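Local coordinates for protein putative alpha-N-acetylgalactosaminidase (Bacillus halodurans C-125, PDB 3CC1) that probably releases terminal alpha-linked N-acetylgalactosamine from glycans by hydrolysis, as a glycosidase of the alpha-galactosidase A family, at residues A[201-206]-A[213-218]; A[153-158]-A[163-168]; A[11-16]-A[267-272]. All coordinates share one frame; numbering follows the deposited sequence.

Contact 1 (A[201-206]-A[213-218]); sequences MIQRAI and MVLSLS. With PEG (di(hydroxyethyl)ether), chain L; SO4 (sulfate ion), chain C.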
loop_
_atom_site.group_PDB
_atom_site.type_symbol
_atom_site.label_atom_id
_atom_site.label_comp_id
_atom_site.label_asym_id
_atom_site.label_seq_id
_atom_site.Cartn_x
_atom_site.Cartn_y
_atom_site.Cartn_z
HETATM N N MSE A 201 10.741 33.431 -11.080
HETATM C CA MSE A 201 11.566 34.198 -12.036
HETATM C C MSE A 201 11.287 33.789 -13.482
HETATM O O MSE A 201 11.220 34.635 -14.352
HETATM C CB MSE A 201 13.060 34.015 -11.762
HETATM C CG MSE A 201 13.506 34.719 -10.509
HETATM SE SE MSE A 201 15.439 34.772 -10.284
HETATM C CE MSE A 201 15.873 32.902 -10.485
ATOM N N ILE A 202 11.158 32.475 -13.713
ATOM C CA ILE A 202 10.894 31.946 -15.044
ATOM C C ILE A 202 9.570 32.542 -15.502
ATOM O O ILE A 202 9.420 33.010 -16.620
ATOM C CB ILE A 202 10.920 30.393 -15.078
ATOM C CG1 ILE A 202 12.372 29.917 -14.861
ATOM C CG2 ILE A 202 10.302 29.865 -16.395
ATOM C CD1 ILE A 202 12.543 28.457 -14.408
ATOM N N GLN A 203 8.622 32.579 -14.591
ATOM C CA GLN A 203 7.277 33.039 -14.926
ATOM C C GLN A 203 7.274 34.516 -15.307
ATOM O O GLN A 203 6.655 34.932 -16.298
ATOM C CB GLN A 203 6.304 32.742 -13.790
ATOM C CG GLN A 203 5.954 31.258 -13.683
ATOM C CD GLN A 203 5.126 30.937 -12.449
ATOM O OE1 GLN A 203 5.286 31.562 -11.408
ATOM N NE2 GLN A 203 4.234 29.955 -12.569
ATOM N N ARG A 204 8.015 35.301 -14.542
ATOM C CA ARG A 204 8.162 36.715 -14.823
ATOM C C ARG A 204 8.872 36.973 -16.142
ATOM O O ARG A 204 8.522 37.905 -16.868
ATOM C CB ARG A 204 8.906 37.407 -13.683
ATOM C CG ARG A 204 8.056 37.506 -12.461
ATOM C CD ARG A 204 8.624 38.486 -11.473
ATOM N NE ARG A 204 9.672 37.859 -10.687
ATOM C CZ ARG A 204 9.481 37.365 -9.470
ATOM N NH1 ARG A 204 8.285 37.427 -8.909
ATOM N NH2 ARG A 204 10.489 36.795 -8.822
ATOM N N ALA A 205 9.871 36.135 -16.437
ATOM C CA ALA A 205 10.676 36.250 -17.657
ATOM C C ALA A 205 9.843 35.966 -18.886
ATOM O O ALA A 205 9.857 36.727 -19.845
ATOM C CB ALA A 205 11.905 35.296 -17.604
ATOM N N ILE A 206 9.098 34.872 -18.865
ATOM C CA ILE A 206 8.270 34.538 -20.026
ATOM C C ILE A 206 7.205 35.631 -20.221
ATOM O O ILE A 206 6.844 36.000 -21.336
ATOM C CB ILE A 206 7.684 33.107 -19.936
ATOM C CG1 ILE A 206 7.215 32.661 -21.304
ATOM C CG2 ILE A 206 6.535 33.009 -18.929
ATOM C CD1 ILE A 206 6.883 31.187 -21.379
HETATM N N MSE A 213 3.498 33.007 -25.414
HETATM C CA MSE A 213 4.283 31.811 -25.220
HETATM C C MSE A 213 3.767 30.988 -24.034
HETATM O O MSE A 213 3.586 31.504 -22.938
HETATM C CB MSE A 213 5.763 32.216 -25.020
HETATM C CG MSE A 213 6.757 31.132 -25.398
HETATM SE SE MSE A 213 8.612 31.538 -25.013
HETATM C CE MSE A 213 8.803 32.975 -26.262
ATOM N N VAL A 214 3.542 29.700 -24.264
ATOM C CA VAL A 214 3.029 28.825 -23.219
ATOM C C VAL A 214 4.192 28.296 -22.371
ATOM O O VAL A 214 5.236 27.915 -22.897
ATOM C CB VAL A 214 2.195 27.668 -23.802
ATOM C CG1 VAL A 214 1.816 26.654 -22.666
ATOM C CG2 VAL A 214 0.980 28.222 -24.499
ATOM N N LEU A 215 4.010 28.339 -21.062
ATOM C CA LEU A 215 4.966 27.799 -20.126
ATOM C C LEU A 215 4.406 26.536 -19.514
ATOM O O LEU A 215 3.311 26.515 -18.969
ATOM C CB LEU A 215 5.275 28.790 -19.005
ATOM C CG LEU A 215 6.313 28.278 -17.980
ATOM C CD1 LEU A 215 7.635 28.018 -18.693
ATOM C CD2 LEU A 215 6.444 29.277 -16.819
ATOM N N SER A 216 5.183 25.476 -19.587
ATOM C CA SER A 216 4.810 24.237 -18.961
ATOM C C SER A 216 5.884 23.865 -17.962
ATOM O O SER A 216 7.082 23.896 -18.275
ATOM C CB SER A 216 4.690 23.195 -20.051
ATOM O OG SER A 216 4.400 21.948 -19.492
ATOM N N LEU A 217 5.466 23.559 -16.744
ATOM C CA LEU A 217 6.414 23.218 -15.691
ATOM C C LEU A 217 6.361 21.709 -15.405
ATOM O O LEU A 217 6.534 20.885 -16.329
ATOM C CB LEU A 217 6.164 24.060 -14.448
ATOM C CG LEU A 217 6.413 25.560 -14.710
ATOM C CD1 LEU A 217 6.034 26.373 -13.518
ATOM C CD2 LEU A 217 7.847 25.876 -15.140
ATOM N N SER A 218 6.157 21.318 -14.152
ATOM C CA SER A 218 6.133 19.866 -13.835
ATOM C C SER A 218 5.061 19.531 -12.817
ATOM O O SER A 218 5.356 19.282 -11.669
ATOM C CB SER A 218 7.529 19.371 -13.379
ATOM O OG SER A 218 7.520 17.964 -13.160
HETATM C C1 PEG L . -0.570 33.131 -24.519
HETATM O O1 PEG L . -0.335 32.086 -25.478
HETATM C C2 PEG L . 0.474 33.124 -23.397
HETATM O O2 PEG L . 1.264 34.333 -23.429
HETATM C C3 PEG L . 2.227 34.472 -22.367
HETATM C C4 PEG L . 2.731 35.915 -22.327
HETATM O O4 PEG L . 3.924 36.078 -23.111
HETATM S S SO4 C . 10.935 17.422 -13.521
HETATM O O1 SO4 C . 11.577 17.156 -12.233
HETATM O O2 SO4 C . 11.876 17.268 -14.662
HETATM O O3 SO4 C . 10.552 18.838 -13.479
HETATM O O4 SO4 C . 9.771 16.578 -13.728
#
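Ile206 and Leu215 carry most of this contact, with Met213 beside them. Helix 196-208 packs here on strand 214-216, the second half of a beta-alpha-beta unit that starts at strand 180-184 in the TIM barrel. The helix and strand segments run nearly antiparallel, at 166°, with their axes 9.8 Å apart. Ile206 reaches across with its longer branch. CG1 lies anti to the backbone N (chi1 -163°) and the chain stays extended, which brings CD1 down on the strand. CD1 of Ile206 sits 3.7 Å from CB of Leu215 and 3.9 Å from CB of Met213. Met213 is a selenomethionine bent at its last torsion, and its SE also comes to rest near CG1 and CD1 of Ile206. CB of Leu215 points at the helix, and the side chain splits its work. Leu215 CB meets Ile206, while Leu215 CD2 lies 3.9 Å from CG2 of Ile202 and 3.7 Å from CG of Gln203. Ile202 and Gln203 both cross Leu215 at about a right angle. No hydrogen bond joins the two segments; the contact is mainly between apolar side-chain atoms. The strand is held in the sheet by backbone hydrogen bonds of Val214 to Asp179 and Val181 and of Ser216 to Val181 and Val183. A sulfate ion, probably from the crystallisation liquor, accepts a hydrogen bond through O4 from OG of Ser218, at 2.7 Å.

Contact 2 (A[153-158]-A[163-168]); sequences YGVDPT and QSYYNS. With SO4 (sulfate ion), chain D.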
loop_
_atom_site.group_PDB
_atom_site.type_symbol
_atom_site.label_atom_id
_atom_site.label_comp_id
_atom_site.label_asym_id
_atom_site.label_seq_id
_atom_site.Cartn_x
_atom_site.Cartn_y
_atom_site.Cartn_z
ATOM N N TYR A 153 23.779 24.395 -13.504
ATOM C CA TYR A 153 23.643 24.703 -12.082
ATOM C C TYR A 153 22.347 25.504 -11.946
ATOM O O TYR A 153 21.888 26.140 -12.897
ATOM C CB TYR A 153 24.789 25.577 -11.567
ATOM C CG TYR A 153 26.127 24.871 -11.467
ATOM C CD1 TYR A 153 26.284 23.756 -10.666
ATOM C CD2 TYR A 153 27.240 25.354 -12.148
ATOM C CE1 TYR A 153 27.525 23.142 -10.550
ATOM C CE2 TYR A 153 28.474 24.747 -12.044
ATOM C CZ TYR A 153 28.612 23.650 -11.246
ATOM O OH TYR A 153 29.833 23.023 -11.164
ATOM N N GLY A 154 21.751 25.430 -10.765
ATOM C CA GLY A 154 20.708 26.340 -10.389
ATOM C C GLY A 154 21.122 27.794 -10.436
ATOM O O GLY A 154 22.275 28.151 -10.228
ATOM N N VAL A 155 20.134 28.628 -10.715
ATOM C CA VAL A 155 20.256 30.059 -10.580
ATOM C C VAL A 155 19.731 30.429 -9.191
ATOM O O VAL A 155 18.652 29.993 -8.766
ATOM C CB VAL A 155 19.488 30.792 -11.688
ATOM C CG1 VAL A 155 19.434 32.294 -11.421
ATOM C CG2 VAL A 155 20.122 30.513 -13.055
ATOM N N ASP A 156 20.515 31.211 -8.476
ATOM C CA ASP A 156 20.187 31.633 -7.128
ATOM C C ASP A 156 19.264 32.864 -7.136
ATOM O O ASP A 156 19.686 33.974 -7.448
ATOM C CB ASP A 156 21.475 31.946 -6.397
ATOM C CG ASP A 156 21.268 32.296 -4.939
ATOM O OD1 ASP A 156 20.138 32.643 -4.490
ATOM O OD2 ASP A 156 22.295 32.237 -4.242
ATOM N N PRO A 157 17.999 32.667 -6.759
ATOM C CA PRO A 157 17.027 33.735 -6.880
ATOM C C PRO A 157 17.258 34.859 -5.893
ATOM O O PRO A 157 16.558 35.861 -5.969
ATOM C CB PRO A 157 15.692 33.047 -6.588
ATOM C CG PRO A 157 16.024 31.757 -5.976
ATOM C CD PRO A 157 17.383 31.383 -6.403
ATOM N N THR A 158 18.234 34.709 -4.998
ATOM C CA THR A 158 18.507 35.769 -4.024
ATOM C C THR A 158 19.513 36.753 -4.584
ATOM O O THR A 158 19.783 37.745 -3.957
ATOM C CB THR A 158 19.046 35.257 -2.669
ATOM O OG1 THR A 158 20.361 34.705 -2.831
ATOM C CG2 THR A 158 18.110 34.195 -2.051
ATOM N N GLN A 163 17.304 37.341 -12.270
ATOM C CA GLN A 163 16.103 37.581 -13.056
ATOM C C GLN A 163 16.516 37.996 -14.466
ATOM O O GLN A 163 15.887 37.623 -15.456
ATOM C CB GLN A 163 15.231 38.680 -12.421
ATOM C CG GLN A 163 13.952 38.922 -13.209
ATOM C CD GLN A 163 13.044 37.724 -13.190
ATOM O OE1 GLN A 163 12.568 37.321 -12.121
ATOM N NE2 GLN A 163 12.780 37.146 -14.360
ATOM N N SER A 164 17.607 38.749 -14.550
ATOM C CA SER A 164 18.112 39.231 -15.845
ATOM C C SER A 164 18.510 38.074 -16.738
ATOM O O SER A 164 18.236 38.072 -17.949
ATOM C CB SER A 164 19.308 40.169 -15.677
ATOM O OG SER A 164 18.908 41.389 -15.086
ATOM N N TYR A 165 19.157 37.085 -16.139
ATOM C CA TYR A 165 19.510 35.871 -16.877
ATOM C C TYR A 165 18.298 35.197 -17.483
ATOM O O TYR A 165 18.265 34.914 -18.678
ATOM C CB TYR A 165 20.284 34.880 -16.007
ATOM C CG TYR A 165 20.676 33.698 -16.816
ATOM C CD1 TYR A 165 21.598 33.825 -17.845
ATOM C CD2 TYR A 165 20.047 32.485 -16.660
ATOM C CE1 TYR A 165 21.917 32.747 -18.676
ATOM C CE2 TYR A 165 20.381 31.393 -17.462
ATOM C CZ TYR A 165 21.294 31.519 -18.479
ATOM O OH TYR A 165 21.627 30.404 -19.272
ATOM N N TYR A 166 17.280 34.960 -16.664
ATOM C CA TYR A 166 16.070 34.308 -17.166
ATOM C C TYR A 166 15.366 35.182 -18.198
ATOM O O TYR A 166 14.872 34.701 -19.198
ATOM C CB TYR A 166 15.158 33.851 -15.996
ATOM C CG TYR A 166 15.564 32.490 -15.433
ATOM C CD1 TYR A 166 15.632 31.392 -16.251
ATOM C CD2 TYR A 166 15.897 32.315 -14.097
ATOM C CE1 TYR A 166 15.973 30.153 -15.766
ATOM C CE2 TYR A 166 16.251 31.064 -13.595
ATOM C CZ TYR A 166 16.287 29.991 -14.425
ATOM O OH TYR A 166 16.626 28.735 -13.929
ATOM N N ASN A 167 15.354 36.487 -17.972
ATOM C CA ASN A 167 14.775 37.421 -18.933
ATOM C C ASN A 167 15.432 37.252 -20.285
ATOM O O ASN A 167 14.753 37.197 -21.317
ATOM C CB ASN A 167 14.972 38.877 -18.478
ATOM C CG ASN A 167 14.035 39.270 -17.358
ATOM O OD1 ASN A 167 13.117 38.510 -17.000
ATOM N ND2 ASN A 167 14.265 40.446 -16.785
ATOM N N SER A 168 16.761 37.152 -20.254
ATOM C CA SER A 168 17.584 37.023 -21.464
ATOM C C SER A 168 17.295 35.728 -22.221
ATOM O O SER A 168 17.389 35.697 -23.430
ATOM C CB SER A 168 19.095 37.135 -21.152
ATOM O OG SER A 168 19.680 35.909 -20.696
HETATM S S SO4 D . 17.945 41.706 -11.635
HETATM O O1 SO4 D . 16.502 41.906 -11.718
HETATM O O2 SO4 D . 18.407 41.263 -10.327
HETATM O O3 SO4 D . 18.619 42.957 -11.906
HETATM O O4 SO4 D . 18.406 40.753 -12.649
#
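Val155 meets Tyr166 and Tyr165 of helix 162-175 in a buried contact. CB of Val155 lies 3.8 Å from CE2 of the Tyr166 ring, approaching it obliquely. From CB the two methyls part. CG1 of Val155, anti to the backbone N (chi1 171°), stays near the same ring carbon, with CE2 of Tyr166 4.0 Å away. CG2 lies beside the backbone N and has two rings to touch. CG2 of Val155 is 3.9 Å from CE2 of Tyr166 and 4.1 Å from CD2 of Tyr165, and it also nears the Tyr166 hydroxyl. The Val155 and Tyr166 side chains run alongside each other in opposite senses. Strand 152-155 is the middle strand of a small three-stranded antiparallel sheet, separate from the TIM barrel sheet, and the contact joins it to the helix that follows it. Both tyrosine hydroxyls are hydrogen-bonded beyond the contact, Tyr165 to O of Gly78 and Tyr166 to Glu198. Glu198 OE2 also accepts from the backbone N of Val155, so one carboxylate oxygen ties the strand and the ring together. Next to Val155, Asp156 forms an Asx turn. Asp156 OD1 accepts from N of Thr158 at 2.9 Å and from OG1 of Thr158 at 2.7 Å, both from the same face of the carboxylate. Ser164 OG donates a hydrogen bond to O4 of a sulfate ion, probably from the crystallisation liquor, at 2.6 Å.

Contact 3 (A[11-16]-A[267-272]); sequences TPPMGW and GHWPDC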
loop_
_atom_site.group_PDB
_atom_site.type_symbol
_atom_site.label_atom_id
_atom_site.label_comp_id
_atom_site.label_asym_id
_atom_site.label_seq_id
_atom_site.Cartn_x
_atom_site.Cartn_y
_atom_site.Cartn_z
ATOM N N THR A 11 -6.693 25.199 -24.184
ATOM C CA THR A 11 -7.017 23.833 -23.913
ATOM C C THR A 11 -5.725 23.022 -23.811
ATOM O O THR A 11 -4.633 23.553 -24.011
ATOM C CB THR A 11 -7.918 23.278 -25.020
ATOM O OG1 THR A 11 -7.185 23.275 -26.246
ATOM C CG2 THR A 11 -9.210 24.121 -25.146
ATOM N N PRO A 12 -5.830 21.759 -23.410
ATOM C CA PRO A 12 -4.558 21.011 -23.212
ATOM C C PRO A 12 -3.771 20.931 -24.515
ATOM O O PRO A 12 -4.357 20.704 -25.568
ATOM C CB PRO A 12 -5.021 19.632 -22.767
ATOM C CG PRO A 12 -6.394 19.866 -22.129
ATOM C CD PRO A 12 -6.992 21.090 -22.793
ATOM N N PRO A 13 -2.451 21.162 -24.458
ATOM C CA PRO A 13 -1.636 21.057 -25.674
ATOM C C PRO A 13 -1.731 19.689 -26.339
ATOM O O PRO A 13 -1.734 18.652 -25.675
ATOM C CB PRO A 13 -0.202 21.314 -25.155
ATOM C CG PRO A 13 -0.389 22.148 -23.931
ATOM C CD PRO A 13 -1.658 21.630 -23.298
HETATM N N MSE A 14 -1.834 19.736 -27.655
HETATM C CA MSE A 14 -1.759 18.583 -28.524
HETATM C C MSE A 14 -0.632 18.779 -29.532
HETATM O O MSE A 14 -0.544 19.819 -30.221
HETATM C CB MSE A 14 -3.089 18.403 -29.281
HETATM C CG MSE A 14 -4.291 18.065 -28.383
HETATM SE SE MSE A 14 -5.925 17.990 -29.363
HETATM C CE MSE A 14 -5.435 16.687 -30.736
ATOM N N GLY A 15 0.229 17.774 -29.615
ATOM C CA GLY A 15 1.366 17.856 -30.494
ATOM C C GLY A 15 2.211 16.621 -30.526
ATOM O O GLY A 15 1.745 15.537 -30.236
ATOM N N TRP A 16 3.449 16.816 -30.974
ATOM C CA TRP A 16 4.445 15.782 -31.137
ATOM C C TRP A 16 5.691 16.260 -30.398
ATOM O O TRP A 16 6.031 17.437 -30.408
ATOM C CB TRP A 16 4.745 15.558 -32.633
ATOM C CG TRP A 16 5.967 14.716 -32.965
ATOM C CD1 TRP A 16 6.016 13.361 -33.099
ATOM C CD2 TRP A 16 7.314 15.184 -33.216
ATOM N NE1 TRP A 16 7.305 12.951 -33.342
ATOM C CE2 TRP A 16 8.109 14.051 -33.465
ATOM C CE3 TRP A 16 7.926 16.447 -33.208
ATOM C CZ2 TRP A 16 9.456 14.140 -33.766
ATOM C CZ3 TRP A 16 9.286 16.532 -33.533
ATOM C CH2 TRP A 16 10.020 15.392 -33.805
ATOM N N GLY A 267 -3.537 24.426 -10.344
ATOM C CA GLY A 267 -4.375 24.869 -11.466
ATOM C C GLY A 267 -3.700 24.648 -12.804
ATOM O O GLY A 267 -3.741 25.507 -13.684
ATOM N N HIS A 268 -3.063 23.495 -12.948
ATOM C CA HIS A 268 -2.490 23.077 -14.220
ATOM C C HIS A 268 -3.060 21.747 -14.622
ATOM O O HIS A 268 -3.659 21.054 -13.815
ATOM C CB HIS A 268 -0.954 23.035 -14.128
ATOM C CG HIS A 268 -0.337 24.400 -14.008
ATOM N ND1 HIS A 268 0.177 24.888 -12.823
ATOM C CD2 HIS A 268 -0.216 25.403 -14.911
ATOM C CE1 HIS A 268 0.603 26.127 -13.009
ATOM N NE2 HIS A 268 0.379 26.462 -14.269
ATOM N N TRP A 269 -2.921 21.407 -15.882
ATOM C CA TRP A 269 -3.402 20.097 -16.363
ATOM C C TRP A 269 -2.514 19.066 -15.735
ATOM O O TRP A 269 -1.346 19.344 -15.507
ATOM C CB TRP A 269 -3.246 19.902 -17.886
ATOM C CG TRP A 269 -3.655 21.027 -18.703
ATOM C CD1 TRP A 269 -2.851 21.852 -19.462
ATOM C CD2 TRP A 269 -4.960 21.474 -18.869
ATOM N NE1 TRP A 269 -3.614 22.804 -20.085
ATOM C CE2 TRP A 269 -4.919 22.590 -19.729
ATOM C CE3 TRP A 269 -6.180 21.047 -18.373
ATOM C CZ2 TRP A 269 -6.041 23.265 -20.101
ATOM C CZ3 TRP A 269 -7.282 21.721 -18.753
ATOM C CH2 TRP A 269 -7.207 22.812 -19.594
ATOM N N PRO A 270 -3.048 17.859 -15.524
ATOM C CA PRO A 270 -2.185 16.739 -15.177
ATOM C C PRO A 270 -1.464 16.198 -16.410
ATOM O O PRO A 270 -2.104 15.801 -17.414
ATOM C CB PRO A 270 -3.164 15.695 -14.636
ATOM C CG PRO A 270 -4.458 15.994 -15.460
ATOM C CD PRO A 270 -4.467 17.469 -15.666
ATOM N N ASP A 271 -0.152 16.141 -16.310
ATOM C CA ASP A 271 0.643 15.536 -17.336
ATOM C C ASP A 271 0.905 14.065 -17.047
ATOM O O ASP A 271 1.677 13.740 -16.146
ATOM C CB ASP A 271 1.966 16.280 -17.479
ATOM C CG ASP A 271 2.748 15.830 -18.727
ATOM O OD1 ASP A 271 2.228 14.981 -19.521
ATOM O OD2 ASP A 271 3.885 16.324 -18.919
ATOM N N CYS A 272 0.286 13.195 -17.851
ATOM C CA CYS A 272 0.369 11.749 -17.654
ATOM C C CYS A 272 1.533 11.125 -18.400
ATOM O O CYS A 272 1.887 9.971 -18.182
ATOM C CB CYS A 272 -0.935 11.075 -18.068
ATOM S SG CYS A 272 -2.294 11.533 -16.958
#
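Trp269 lays one face of its indole against Pro12 in a CH-pi contact. Pro12 leads into strand 14-17, the first strand of the TIM barrel, while Trp269 sits in a loop after helix 247-262. CG of Pro12 stands 3.7 Å from the centroid of the six-membered ring of Trp269, only 2° off the ring normal. CD of Pro12 covers the outer part of the benzene ring, 3.6 Å from CZ2 of Trp269. The CB of Trp269 is directed toward the 11-16 segment. Its CG is anti to the carbonyl carbon (chi1 -45°), and chi2 of 112° turns the indole so that a flat side meets Pro12. The Pro12 ring, puckered C-gamma exo, lies nearly flat over the indole, its plane almost parallel to that of Trp269. Replacing Trp269 by an alanine would probably strip Pro12 of its aromatic cover and open a gap beside Pro13. The CB of Thr11 points away from Trp269, and its OG1 is hydrogen-bonded to Gln342 OE1; its backbone carbonyl carbon is what meets the indole. Across the contact no hydrogen bond forms. Pro13 follows with the same pucker and comes obliquely to the pyrrole end, where CD of Pro13 lies 3.9 Å from NE1 of Trp269.

How the contacts relate
Along the chain, contact 2 closes before contact 1 opens, and both nest inside the loop closed by contact 3. Contacts 1 and 2, with centres about 13 Å apart, touch where helix 162-175 lies beside helix 196-208, and the Gln163 amide probably bonds Met201 O and Arg204 NE. Contact 3 lies nearest the centre of the chain; its centre is about 15 Å from that of contact 1 and about 26 Å from that of contact 2. Contacts 1 and 3 reach the same parallel sheet, at strands 214-216 and 14-17. Contact 3 joins the lead-in to the first barrel strand to a loop, contact 1 packs helix on strand, and contact 2 ties an outlying sheet to a helix.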